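Local coordinates for core protein VP7 (Bluetongue virus, PDB 1BVP) that forms, as a homotrimer, the 260 capsomers that coat the VP3 scaffold of the viral core, and takes part in host cell surface receptor binding, at residues Ala110-Glu115 with Asn302-Ile307; Ser71-Asn76 with Leu310-Thr315; Met1-Ala6 with Ile99-Glu104; Asn269-Arg274 with Thr289-Met294. One frame throughout, in Å; residues are numbered along the deposited sequence.

Overall arrangement
All four contacts lie in the helical domain of VP7, away from the beta-sandwich inserted between its two helical parts. Helix 304-323 serves contacts 1 and 2, whose centres are 13 Å apart and which meet where Val112 CG2 packs on Leu311 CD1 at 3.4 Å. Contacts 1 and 3 share helix 103-116; the salt bridge from Arg304 NH2 to Asp2 OD1, 2.9 Å long, joins them. Contact 4 lies 12 Å from contact 2, centre to centre, with Val270 against Leu310 and Leu313. Contacts 3 and 4 do not touch, their nearest atoms being about 14 Å apart. Contacts 1 and 3 reach the second subunit, contacts 2, 3 and 4 the third.

Contact 1: residues Ala110-Glu115 with Asn302-Ile307; sequences ARVTGE and NDRDSI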
loop_
_atom_site.group_PDB
_atom_site.type_symbol
_atom_site.label_atom_id
_atom_site.label_comp_id
_atom_site.label_asym_id
_atom_site.label_seq_id
_atom_site.Cartn_x
_atom_site.Cartn_y
_atom_site.Cartn_z
ATOM N N ALA A 110 13.403 15.931 -3.695
ATOM C CA ALA A 110 12.734 16.947 -2.874
ATOM C C ALA A 110 11.789 16.244 -1.900
ATOM O O ALA A 110 11.611 16.671 -0.747
ATOM C CB ALA A 110 11.965 17.905 -3.746
ATOM N N ARG A 111 11.144 15.195 -2.391
ATOM C CA ARG A 111 10.279 14.438 -1.541
ATOM C C ARG A 111 11.066 13.783 -0.406
ATOM O O ARG A 111 10.706 13.923 0.764
ATOM C CB ARG A 111 9.566 13.348 -2.306
ATOM C CG ARG A 111 8.513 12.795 -1.419
ATOM C CD ARG A 111 7.425 13.867 -1.222
ATOM N NE ARG A 111 6.212 13.188 -1.597
ATOM C CZ ARG A 111 5.368 13.566 -2.531
ATOM N NH1 ARG A 111 5.553 14.680 -3.201
ATOM N NH2 ARG A 111 4.425 12.725 -2.906
ATOM N N VAL A 112 12.110 13.034 -0.744
ATOM C CA VAL A 112 12.892 12.391 0.289
ATOM C C VAL A 112 13.323 13.421 1.324
ATOM O O VAL A 112 13.155 13.241 2.527
ATOM C CB VAL A 112 14.131 11.709 -0.277
ATOM C CG1 VAL A 112 14.985 11.166 0.845
ATOM C CG2 VAL A 112 13.717 10.568 -1.193
ATOM N N THR A 113 13.809 14.552 0.867
ATOM C CA THR A 113 14.247 15.535 1.826
ATOM C C THR A 113 13.107 16.158 2.625
ATOM O O THR A 113 13.159 16.237 3.847
ATOM C CB THR A 113 15.135 16.556 1.136
ATOM O OG1 THR A 113 16.392 15.929 0.876
ATOM C CG2 THR A 113 15.351 17.795 1.983
ATOM N N GLY A 114 12.052 16.536 1.937
ATOM C CA GLY A 114 10.948 17.160 2.616
ATOM C C GLY A 114 10.278 16.314 3.673
ATOM O O GLY A 114 10.122 16.791 4.797
ATOM N N GLU A 115 9.916 15.065 3.366
ATOM C CA GLU A 115 9.218 14.274 4.373
ATOM C C GLU A 115 10.088 13.816 5.524
ATOM O O GLU A 115 9.692 13.847 6.669
ATOM C CB GLU A 115 8.388 13.119 3.764
ATOM C CG GLU A 115 9.136 12.021 3.030
ATOM C CD GLU A 115 9.566 10.844 3.888
ATOM O OE1 GLU A 115 9.377 10.856 5.107
ATOM O OE2 GLU A 115 10.101 9.872 3.343
ATOM N N ASN A 302 13.576 5.915 9.140
ATOM C CA ASN A 302 12.967 7.237 9.268
ATOM C C ASN A 302 13.871 8.433 9.006
ATOM O O ASN A 302 13.464 9.582 9.228
ATOM C CB ASN A 302 12.326 7.376 10.646
ATOM C CG ASN A 302 13.336 7.274 11.744
ATOM O OD1 ASN A 302 13.453 6.233 12.376
ATOM N ND2 ASN A 302 14.124 8.333 11.945
ATOM N N ASP A 303 15.091 8.170 8.553
ATOM C CA ASP A 303 16.041 9.225 8.268
ATOM C C ASP A 303 16.334 9.297 6.777
ATOM O O ASP A 303 16.209 8.299 6.047
ATOM C CB ASP A 303 17.340 8.984 9.042
ATOM C CG ASP A 303 17.941 7.637 8.749
ATOM O OD1 ASP A 303 17.297 6.616 9.063
ATOM O OD2 ASP A 303 19.050 7.589 8.194
ATOM N N ARG A 304 16.763 10.479 6.350
ATOM C CA ARG A 304 17.109 10.748 4.975
ATOM C C ARG A 304 18.068 9.723 4.373
ATOM O O ARG A 304 17.790 9.157 3.303
ATOM C CB ARG A 304 17.731 12.138 4.875
ATOM C CG ARG A 304 18.081 12.558 3.476
ATOM C CD ARG A 304 18.709 13.933 3.446
ATOM N NE ARG A 304 19.176 14.303 2.107
ATOM C CZ ARG A 304 20.287 13.823 1.552
ATOM N NH1 ARG A 304 21.052 12.946 2.217
ATOM N NH2 ARG A 304 20.649 14.229 0.337
ATOM N N ASP A 305 19.152 9.427 5.083
ATOM C CA ASP A 305 20.145 8.499 4.563
ATOM C C ASP A 305 19.623 7.124 4.184
ATOM O O ASP A 305 19.868 6.637 3.058
ATOM C CB ASP A 305 21.332 8.371 5.511
ATOM C CG ASP A 305 22.162 9.665 5.622
ATOM O OD1 ASP A 305 22.011 10.633 4.812
ATOM O OD2 ASP A 305 22.990 9.698 6.565
ATOM N N SER A 306 18.870 6.510 5.086
ATOM C CA SER A 306 18.330 5.181 4.819
ATOM C C SER A 306 17.402 5.205 3.634
ATOM O O SER A 306 17.525 4.365 2.732
ATOM C CB SER A 306 17.588 4.686 6.035
ATOM O OG SER A 306 18.474 4.775 7.125
ATOM N N ILE A 307 16.479 6.167 3.626
ATOM C CA ILE A 307 15.535 6.249 2.527
ATOM C C ILE A 307 16.259 6.437 1.191
ATOM O O ILE A 307 15.989 5.724 0.222
ATOM C CB ILE A 307 14.560 7.382 2.736
ATOM C CG1 ILE A 307 13.844 7.206 4.077
ATOM C CG2 ILE A 307 13.578 7.394 1.600
ATOM C CD1 ILE A 307 12.968 5.948 4.140
#
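Arg304, in the first turn of helix 304-323, lays its side chain along Val112 and Thr113 of helix 103-116. With CG anti to the backbone N (chi1 -178°) and the chain extended as far as NE, the arginine runs beside Thr113, both side chains pointing the same way. Beyond CB, Arg304 CG passes Val112 CG1 at 4.3 Å. Next comes Arg304 CD, 4.0 Å from Thr113 OG1, and then Arg304 NE, 3.5 Å from the same hydroxyl oxygen, which lies at the guanidinium edge. At the tip, Arg304 NH2 forms a salt bridge to Asp2, whose carboxylate also bonds Thr113 OG1, while Arg304 NH1 faces Asp305 OD1 in a long ion pair of 3.6 Å. Deeper in, Val112 CG1 meets Ile307 CG2 at 4.1 Å, the two branches sliding past each other in opposite directions. Asp303 caps the helix: one carboxylate oxygen, OD2, accepts from Ser306 N at 3.3 Å, and the other, OD1, from Ser306 OG. On helix 103-116, Arg111 turns instead to Asp318 and Glu266 of the second subunit. The chemistry is thus divided, an apolar strip (Val112, Ile307) beside a polar one where Arg304 probably offsets the charge of Asp2.

Contact 2: residues Ser71-Asn76 with Leu310-Thr315; sequences SAAGIN and LLLLST
Leu312 of helix 304-323 reaches the last turn of helix 55-73 at Ala72 and Ala73, in a small buried contact inside the helical domain. The segment 310-315 starts with Leu310, which faces another way, onto Ile267 of helix 263-271 and Leu291, in the loop after helix 276-286. Leu311 packs on Tyr260 and Glu266; its carbonyl oxygen has two donors, Thr315 N at 3.1 Å and Thr315 OG1 at 3.2 Å. Leu312 then makes the crossing by one methyl, its CD2 resting 3.8 Å from Ala72 CB. The same CD2 is 4.3 Å from Ala73 CB and 4.0 Å from Ala73 N, and so sits over the backbone that links the two alanines. Leu313 turns to helix 276-286, touching Trp278, Arg282 and Leu286. Ser314 bonds Glu266 through OG and also packs on Arg111 of the third subunit. Thr315 ends the segment against Leu9 and Met12 of helix 2-15. Across from Leu312, helix 55-73 stops in a Schellman motif with Gly74, of positive phi (80°), as its C-prime residue. The closest CA atoms, those of Ala73 and Leu312, are 7.5 Å apart, a distance that the small alanine side chains probably allow. No hydrogen bond joins the segments: methyls alone carry the side-chain contact, held by burial of apolar surface.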
loop_
_atom_site.group_PDB
_atom_site.type_symbol
_atom_site.label_atom_id
_atom_site.label_comp_id
_atom_site.label_asym_id
_atom_site.label_seq_id
_atom_site.Cartn_x
_atom_site.Cartn_y
_atom_site.Cartn_z
ATOM N N SER A 71 28.783 7.208 -4.067
ATOM C CA SER A 71 29.142 8.594 -3.731
ATOM C C SER A 71 27.934 9.409 -3.290
ATOM O O SER A 71 28.011 10.173 -2.333
ATOM C CB SER A 71 29.877 9.289 -4.889
ATOM O OG SER A 71 31.118 8.630 -5.122
ATOM N N ALA A 72 26.798 9.222 -3.954
ATOM C CA ALA A 72 25.606 9.975 -3.572
ATOM C C ALA A 72 25.096 9.533 -2.195
ATOM O O ALA A 72 24.544 10.347 -1.463
ATOM C CB ALA A 72 24.502 9.800 -4.618
ATOM N N ALA A 73 25.252 8.242 -1.875
ATOM C CA ALA A 73 24.805 7.680 -0.604
ATOM C C ALA A 73 25.783 7.933 0.532
ATOM O O ALA A 73 25.428 7.773 1.696
ATOM C CB ALA A 73 24.541 6.208 -0.743
ATOM N N GLY A 74 27.003 8.322 0.195
ATOM C CA GLY A 74 28.013 8.618 1.200
ATOM C C GLY A 74 28.682 7.390 1.779
ATOM O O GLY A 74 29.288 7.449 2.840
ATOM N N ILE A 75 28.628 6.294 1.042
ATOM C CA ILE A 75 29.197 5.020 1.459
ATOM C C ILE A 75 30.554 4.708 0.839
ATOM O O ILE A 75 30.840 5.025 -0.308
ATOM C CB ILE A 75 28.253 3.879 1.035
ATOM C CG1 ILE A 75 26.878 4.070 1.665
ATOM C CG2 ILE A 75 28.847 2.521 1.335
ATOM C CD1 ILE A 75 25.860 3.118 1.129
ATOM N N ASN A 76 31.385 4.023 1.600
ATOM C CA ASN A 76 32.678 3.605 1.114
ATOM C C ASN A 76 32.654 2.073 1.330
ATOM O O ASN A 76 32.795 1.632 2.452
ATOM C CB ASN A 76 33.764 4.312 1.922
ATOM C CG ASN A 76 35.164 3.744 1.669
ATOM O OD1 ASN A 76 36.075 4.004 2.445
ATOM N ND2 ASN A 76 35.347 2.975 0.581
ATOM N N LEU A 310 18.054 3.353 -0.031
ATOM C CA LEU A 310 17.127 2.368 -0.561
ATOM C C LEU A 310 16.737 2.763 -1.964
ATOM O O LEU A 310 16.794 1.917 -2.864
ATOM C CB LEU A 310 15.874 2.212 0.326
ATOM C CG LEU A 310 16.198 1.547 1.672
ATOM C CD1 LEU A 310 15.051 1.729 2.606
ATOM C CD2 LEU A 310 16.551 0.088 1.488
ATOM N N LEU A 311 16.342 4.023 -2.166
ATOM C CA LEU A 311 15.948 4.481 -3.504
ATOM C C LEU A 311 17.080 4.329 -4.522
ATOM O O LEU A 311 16.898 3.761 -5.604
ATOM C CB LEU A 311 15.505 5.930 -3.463
ATOM C CG LEU A 311 14.250 6.075 -2.628
ATOM C CD1 LEU A 311 13.785 7.504 -2.723
ATOM C CD2 LEU A 311 13.175 5.111 -3.137
ATOM N N LEU A 312 18.257 4.801 -4.133
ATOM C CA LEU A 312 19.435 4.716 -4.967
ATOM C C LEU A 312 19.787 3.239 -5.292
ATOM O O LEU A 312 20.044 2.876 -6.459
ATOM C CB LEU A 312 20.576 5.451 -4.260
ATOM C CG LEU A 312 21.049 6.862 -4.695
ATOM C CD1 LEU A 312 19.990 7.667 -5.338
ATOM C CD2 LEU A 312 21.633 7.598 -3.517
ATOM N N LEU A 313 19.733 2.367 -4.290
ATOM C CA LEU A 313 20.034 0.952 -4.521
ATOM C C LEU A 313 18.996 0.281 -5.414
ATOM O O LEU A 313 19.338 -0.573 -6.211
ATOM C CB LEU A 313 20.104 0.215 -3.209
ATOM C CG LEU A 313 21.408 -0.459 -2.846
ATOM C CD1 LEU A 313 21.088 -1.326 -1.650
ATOM C CD2 LEU A 313 21.967 -1.308 -3.979
ATOM N N SER A 314 17.727 0.659 -5.280
ATOM C CA SER A 314 16.658 0.093 -6.099
ATOM C C SER A 314 16.900 0.412 -7.571
ATOM O O SER A 314 16.782 -0.460 -8.445
ATOM C CB SER A 314 15.309 0.648 -5.654
ATOM O OG SER A 314 14.285 -0.047 -6.337
ATOM N N THR A 315 17.247 1.668 -7.846
ATOM C CA THR A 315 17.568 2.076 -9.198
ATOM C C THR A 315 18.803 1.295 -9.685
ATOM O O THR A 315 18.802 0.752 -10.798
ATOM C CB THR A 315 17.843 3.575 -9.252
ATOM O OG1 THR A 315 16.714 4.262 -8.718
ATOM C CG2 THR A 315 18.047 4.045 -10.695
#

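Contact 3: residues Met1-Ala6 with Ile99-Glu104; sequences MDTIAA and IPFTTE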
loop_
_atom_site.group_PDB
_atom_site.type_symbol
_atom_site.label_atom_id
_atom_site.label_comp_id
_atom_site.label_asym_id
_atom_site.label_seq_id
_atom_site.Cartn_x
_atom_site.Cartn_y
_atom_site.Cartn_z
ATOM N N MET A 1 24.312 18.931 -2.385
ATOM C CA MET A 1 24.124 17.487 -1.921
ATOM C C MET A 1 22.793 16.789 -2.397
ATOM O O MET A 1 22.741 15.566 -2.688
ATOM C CB MET A 1 24.272 17.396 -0.393
ATOM C CG MET A 1 24.617 15.980 0.139
ATOM S SD MET A 1 26.161 15.144 -0.539
ATOM C CE MET A 1 27.524 16.041 0.323
ATOM N N ASP A 2 21.705 17.550 -2.424
ATOM C CA ASP A 2 20.482 16.996 -2.931
ATOM C C ASP A 2 20.668 16.890 -4.449
ATOM O O ASP A 2 20.267 15.905 -5.078
ATOM C CB ASP A 2 19.311 17.880 -2.551
ATOM C CG ASP A 2 18.606 17.416 -1.250
ATOM O OD1 ASP A 2 18.983 16.371 -0.651
ATOM O OD2 ASP A 2 17.645 18.106 -0.840
ATOM N N THR A 3 21.367 17.875 -5.016
ATOM C CA THR A 3 21.684 17.919 -6.453
ATOM C C THR A 3 22.583 16.751 -6.825
ATOM O O THR A 3 22.433 16.149 -7.892
ATOM C CB THR A 3 22.384 19.216 -6.808
ATOM O OG1 THR A 3 23.155 19.626 -5.676
ATOM C CG2 THR A 3 21.365 20.303 -7.117
ATOM N N ILE A 4 23.524 16.430 -5.948
ATOM C CA ILE A 4 24.393 15.288 -6.190
ATOM C C ILE A 4 23.536 14.028 -6.356
ATOM O O ILE A 4 23.692 13.278 -7.329
ATOM C CB ILE A 4 25.373 15.112 -5.023
ATOM C CG1 ILE A 4 26.201 16.387 -4.916
ATOM C CG2 ILE A 4 26.234 13.848 -5.181
ATOM C CD1 ILE A 4 27.482 16.174 -4.240
ATOM N N ALA A 5 22.583 13.830 -5.451
ATOM C CA ALA A 5 21.744 12.640 -5.537
ATOM C C ALA A 5 20.877 12.666 -6.794
ATOM O O ALA A 5 20.763 11.641 -7.493
ATOM C CB ALA A 5 20.908 12.493 -4.301
ATOM N N ALA A 6 20.300 13.833 -7.095
ATOM C CA ALA A 6 19.472 14.028 -8.295
ATOM C C ALA A 6 20.278 13.669 -9.582
ATOM O O ALA A 6 19.754 13.005 -10.513
ATOM C CB ALA A 6 18.953 15.456 -8.335
ATOM N N ILE A 99 26.419 18.892 -15.353
ATOM C CA ILE A 99 25.662 17.651 -15.586
ATOM C C ILE A 99 24.236 17.965 -15.156
ATOM O O ILE A 99 23.981 18.316 -14.000
ATOM C CB ILE A 99 26.138 16.475 -14.756
ATOM C CG1 ILE A 99 27.630 16.230 -14.982
ATOM C CG2 ILE A 99 25.299 15.247 -15.122
ATOM C CD1 ILE A 99 28.127 14.988 -14.313
ATOM N N PRO A 100 23.293 17.898 -16.095
ATOM C CA PRO A 100 21.905 18.205 -15.727
ATOM C C PRO A 100 21.167 17.021 -15.056
ATOM O O PRO A 100 21.582 15.863 -15.158
ATOM C CB PRO A 100 21.287 18.591 -17.078
ATOM C CG PRO A 100 21.976 17.608 -18.019
ATOM C CD PRO A 100 23.412 17.475 -17.509
ATOM N N PHE A 101 20.144 17.332 -14.270
ATOM C CA PHE A 101 19.325 16.295 -13.646
ATOM C C PHE A 101 17.894 16.502 -14.159
ATOM O O PHE A 101 17.529 17.608 -14.587
ATOM C CB PHE A 101 19.404 16.339 -12.118
ATOM C CG PHE A 101 19.149 17.696 -11.517
ATOM C CD1 PHE A 101 17.849 18.165 -11.344
ATOM C CD2 PHE A 101 20.207 18.494 -11.106
ATOM C CE1 PHE A 101 17.610 19.431 -10.763
ATOM C CE2 PHE A 101 19.991 19.748 -10.526
ATOM C CZ PHE A 101 18.685 20.220 -10.354
ATOM N N THR A 102 17.121 15.433 -14.238
ATOM C CA THR A 102 15.764 15.545 -14.730
ATOM C C THR A 102 14.743 16.040 -13.684
ATOM O O THR A 102 14.961 15.971 -12.476
ATOM C CB THR A 102 15.279 14.191 -15.216
ATOM O OG1 THR A 102 15.369 13.246 -14.141
ATOM C CG2 THR A 102 16.105 13.709 -16.378
ATOM N N THR A 103 13.613 16.531 -14.178
ATOM C CA THR A 103 12.509 16.963 -13.343
ATOM C C THR A 103 12.077 15.810 -12.393
ATOM O O THR A 103 11.862 16.056 -11.210
ATOM C CB THR A 103 11.322 17.401 -14.239
ATOM O OG1 THR A 103 11.629 18.652 -14.851
ATOM C CG2 THR A 103 10.071 17.561 -13.447
ATOM N N GLU A 104 11.995 14.572 -12.900
ATOM C CA GLU A 104 11.635 13.395 -12.093
ATOM C C GLU A 104 12.621 13.219 -10.946
ATOM O O GLU A 104 12.232 13.202 -9.778
ATOM C CB GLU A 104 11.661 12.109 -12.910
ATOM C CG GLU A 104 10.652 12.025 -14.046
ATOM C CD GLU A 104 10.753 13.172 -15.101
ATOM O OE1 GLU A 104 11.873 13.514 -15.592
ATOM O OE2 GLU A 104 9.673 13.726 -15.452
#
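In the helical domain, the first turns of helix 2-15 pack through Thr3 and Ala6 on Phe101, in the loop that leads into helix 103-116. The Phe101 ring fits beside the turn between these two residues, which are three apart and so lie on the same side of the helix. Thr3 CG2 approaches Phe101 CE2 at 3.7 Å, and Ala6 CB comes to 3.9 Å from Phe101 CG; both methyls reach the ring obliquely. Phe101 CG stands between its backbone N and carbonyl carbon (chi1 51°), a torsion that carries the ring back against the helix, while Phe101 CB remains 3.7 Å from Ala6 O. At this point the main chains are nearest, 5.8 Å between Ala6 CA and Phe101 CA. Helical bonding is already established here, Ala6 N donating to Asp2 O at 2.9 Å. Ala6 O is also bonded by Thr10 OG1, and that hydroxyl in turn meets Thr102 N, so a chain of polar links ties the loop to the next turn of helix 2-15. Arg7 NE adds a bond to Ile99 O. The next residue after Phe101, Thr102, takes the N-cap position of helix 103-116, its OG1 accepting from Ala105 N. Neighbouring subunits also touch this region: Thr3 packs on Gln19 of the second subunit, and Glu104 meets Glu104 of both other subunits, as expected close to the threefold axis. The arrangement is that of an aromatic residue just before the N-cap packed on a neighbouring helix, within the helical domain of VP7.

Contact 4: residues Asn269-Arg274 with Thr289-Met294; sequences NVYSFR and TTLPNM
Tyr271, in the last part of helix 263-271, extends its ring along the irregular loop 289-294, which opens with an ST turn at Thr289 and leads from helix 276-286 toward helix 304-323. The close part of the contact is the tyrosine. Its CG lies anti to the carbonyl carbon (chi1 -68°), directing the ring along the loop, and Tyr271 OH donates to Pro292 O at 2.6 Å, the hydroxyl meeting the carbonyl at 148°. Loop backbone borders the rest of the ring: Asn293 C stands 4.0 Å from Tyr271 CE1 at the ring edge, and Met294 C lies 3.5 Å from Tyr271 CD1, approaching obliquely. Pro292 CG adds a contact of 3.8 Å to Tyr271 OH, while Val270 CG1 lies on one face, displaced toward the rim of the ring. Leu286 of helix 276-286 also packs on the tyrosine. The outer part is looser. Asn293 and Met294 send their CB atoms away from the helix, the asparagine ND2 bonding Asn287 OD1 and the methionine packing on His279; both residues are partly exposed, and Thr290 is exposed. The backbone of Phe273 and Arg274 bonds the third subunit, Arg274 N to Thr118 OG1 of that subunit, while the Arg274 side chain stays in its own chain, against Trp278 and Thr321. In the ST turn itself, Leu291 N donates to Thr289 OG1 at 3.2 Å, with an N-H...O angle of 157°.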
loop_
_atom_site.group_PDB
_atom_site.type_symbol
_atom_site.label_atom_id
_atom_site.label_comp_id
_atom_site.label_asym_id
_atom_site.label_seq_id
_atom_site.Cartn_x
_atom_site.Cartn_y
_atom_site.Cartn_z
ATOM N N ASN A 269 12.409 -4.555 -4.241
ATOM C CA ASN A 269 13.336 -4.612 -5.350
ATOM C C ASN A 269 14.773 -4.771 -4.859
ATOM O O ASN A 269 15.510 -5.583 -5.389
ATOM C CB ASN A 269 13.207 -3.346 -6.195
ATOM C CG ASN A 269 13.981 -3.441 -7.514
ATOM O OD1 ASN A 269 14.632 -2.481 -7.939
ATOM N ND2 ASN A 269 13.930 -4.609 -8.152
ATOM N N VAL A 270 15.171 -3.977 -3.868
ATOM C CA VAL A 270 16.524 -4.028 -3.283
ATOM C C VAL A 270 16.854 -5.389 -2.664
ATOM O O VAL A 270 17.957 -5.896 -2.821
ATOM C CB VAL A 270 16.670 -2.994 -2.143
ATOM C CG1 VAL A 270 17.946 -3.237 -1.371
ATOM C CG2 VAL A 270 16.565 -1.566 -2.678
ATOM N N TYR A 271 15.908 -5.972 -1.932
ATOM C CA TYR A 271 16.166 -7.249 -1.274
ATOM C C TYR A 271 15.944 -8.490 -2.103
ATOM O O TYR A 271 16.158 -9.590 -1.622
ATOM C CB TYR A 271 15.449 -7.328 0.067
ATOM C CG TYR A 271 16.009 -6.375 1.109
ATOM C CD1 TYR A 271 17.189 -6.666 1.780
ATOM C CD2 TYR A 271 15.377 -5.162 1.399
ATOM C CE1 TYR A 271 17.747 -5.771 2.718
ATOM C CE2 TYR A 271 15.929 -4.257 2.340
ATOM C CZ TYR A 271 17.110 -4.580 2.986
ATOM O OH TYR A 271 17.651 -3.711 3.913
ATOM N N SER A 272 15.525 -8.331 -3.349
ATOM C CA SER A 272 15.367 -9.491 -4.215
ATOM C C SER A 272 16.745 -10.070 -4.479
ATOM O O SER A 272 17.790 -9.376 -4.448
ATOM C CB SER A 272 14.712 -9.131 -5.523
ATOM O OG SER A 272 13.378 -8.821 -5.259
ATOM N N PHE A 273 16.723 -11.352 -4.775
ATOM C CA PHE A 273 17.932 -12.104 -4.986
ATOM C C PHE A 273 18.694 -11.761 -6.259
ATOM O O PHE A 273 19.871 -11.380 -6.181
ATOM C CB PHE A 273 17.573 -13.593 -4.941
ATOM C CG PHE A 273 18.742 -14.507 -5.158
ATOM C CD1 PHE A 273 19.843 -14.479 -4.276
ATOM C CD2 PHE A 273 18.751 -15.396 -6.238
ATOM C CE1 PHE A 273 20.946 -15.329 -4.465
ATOM C CE2 PHE A 273 19.848 -16.255 -6.450
ATOM C CZ PHE A 273 20.950 -16.217 -5.548
ATOM N N ARG A 274 18.010 -11.921 -7.409
ATOM C CA ARG A 274 18.564 -11.705 -8.766
ATOM C C ARG A 274 19.556 -12.841 -9.076
ATOM O O ARG A 274 19.247 -13.772 -9.838
ATOM C CB ARG A 274 19.198 -10.307 -8.890
ATOM C CG ARG A 274 18.132 -9.303 -9.222
ATOM C CD ARG A 274 18.584 -7.893 -9.109
ATOM N NE ARG A 274 17.692 -7.027 -9.875
ATOM C CZ ARG A 274 16.663 -6.374 -9.361
ATOM N NH1 ARG A 274 16.418 -6.485 -8.061
ATOM N NH2 ARG A 274 15.838 -5.696 -10.166
ATOM N N THR A 289 25.689 0.415 6.344
ATOM C CA THR A 289 24.558 1.239 6.758
ATOM C C THR A 289 23.869 0.670 8.006
ATOM O O THR A 289 24.279 -0.362 8.553
ATOM C CB THR A 289 23.513 1.341 5.613
ATOM O OG1 THR A 289 22.814 0.097 5.487
ATOM C CG2 THR A 289 24.201 1.648 4.268
ATOM N N THR A 290 22.805 1.334 8.452
ATOM C CA THR A 290 22.072 0.874 9.628
ATOM C C THR A 290 20.894 0.009 9.223
ATOM O O THR A 290 20.071 -0.371 10.058
ATOM C CB THR A 290 21.588 2.044 10.484
ATOM O OG1 THR A 290 20.935 3.007 9.657
ATOM C CG2 THR A 290 22.769 2.705 11.163
ATOM N N LEU A 291 20.837 -0.315 7.938
ATOM C CA LEU A 291 19.793 -1.133 7.380
ATOM C C LEU A 291 20.223 -2.594 7.398
ATOM O O LEU A 291 21.418 -2.903 7.399
ATOM C CB LEU A 291 19.567 -0.738 5.926
ATOM C CG LEU A 291 18.484 0.177 5.358
ATOM C CD1 LEU A 291 17.649 0.828 6.385
ATOM C CD2 LEU A 291 19.171 1.205 4.481
ATOM N N PRO A 292 19.258 -3.510 7.559
ATOM C CA PRO A 292 19.618 -4.928 7.556
ATOM C C PRO A 292 20.174 -5.250 6.163
ATOM O O PRO A 292 19.723 -4.706 5.152
ATOM C CB PRO A 292 18.281 -5.632 7.828
ATOM C CG PRO A 292 17.227 -4.571 7.577
ATOM C CD PRO A 292 17.881 -3.319 8.053
ATOM N N ASN A 293 21.151 -6.141 6.113
ATOM C CA ASN A 293 21.787 -6.476 4.862
ATOM C C ASN A 293 21.104 -7.487 3.954
ATOM O O ASN A 293 21.481 -7.609 2.793
ATOM C CB ASN A 293 23.254 -6.814 5.104
ATOM C CG ASN A 293 23.440 -8.133 5.815
ATOM O OD1 ASN A 293 22.496 -8.921 5.969
ATOM N ND2 ASN A 293 24.661 -8.397 6.246
ATOM N N MET A 294 20.168 -8.286 4.458
ATOM C CA MET A 294 19.487 -9.206 3.534
ATOM C C MET A 294 18.013 -9.467 3.718
ATOM O O MET A 294 17.387 -10.124 2.896
ATOM C CB MET A 294 20.275 -10.488 3.224
ATOM C CG MET A 294 20.807 -11.291 4.369
ATOM S SD MET A 294 21.640 -12.706 3.645
ATOM C CE MET A 294 23.323 -12.263 3.821
#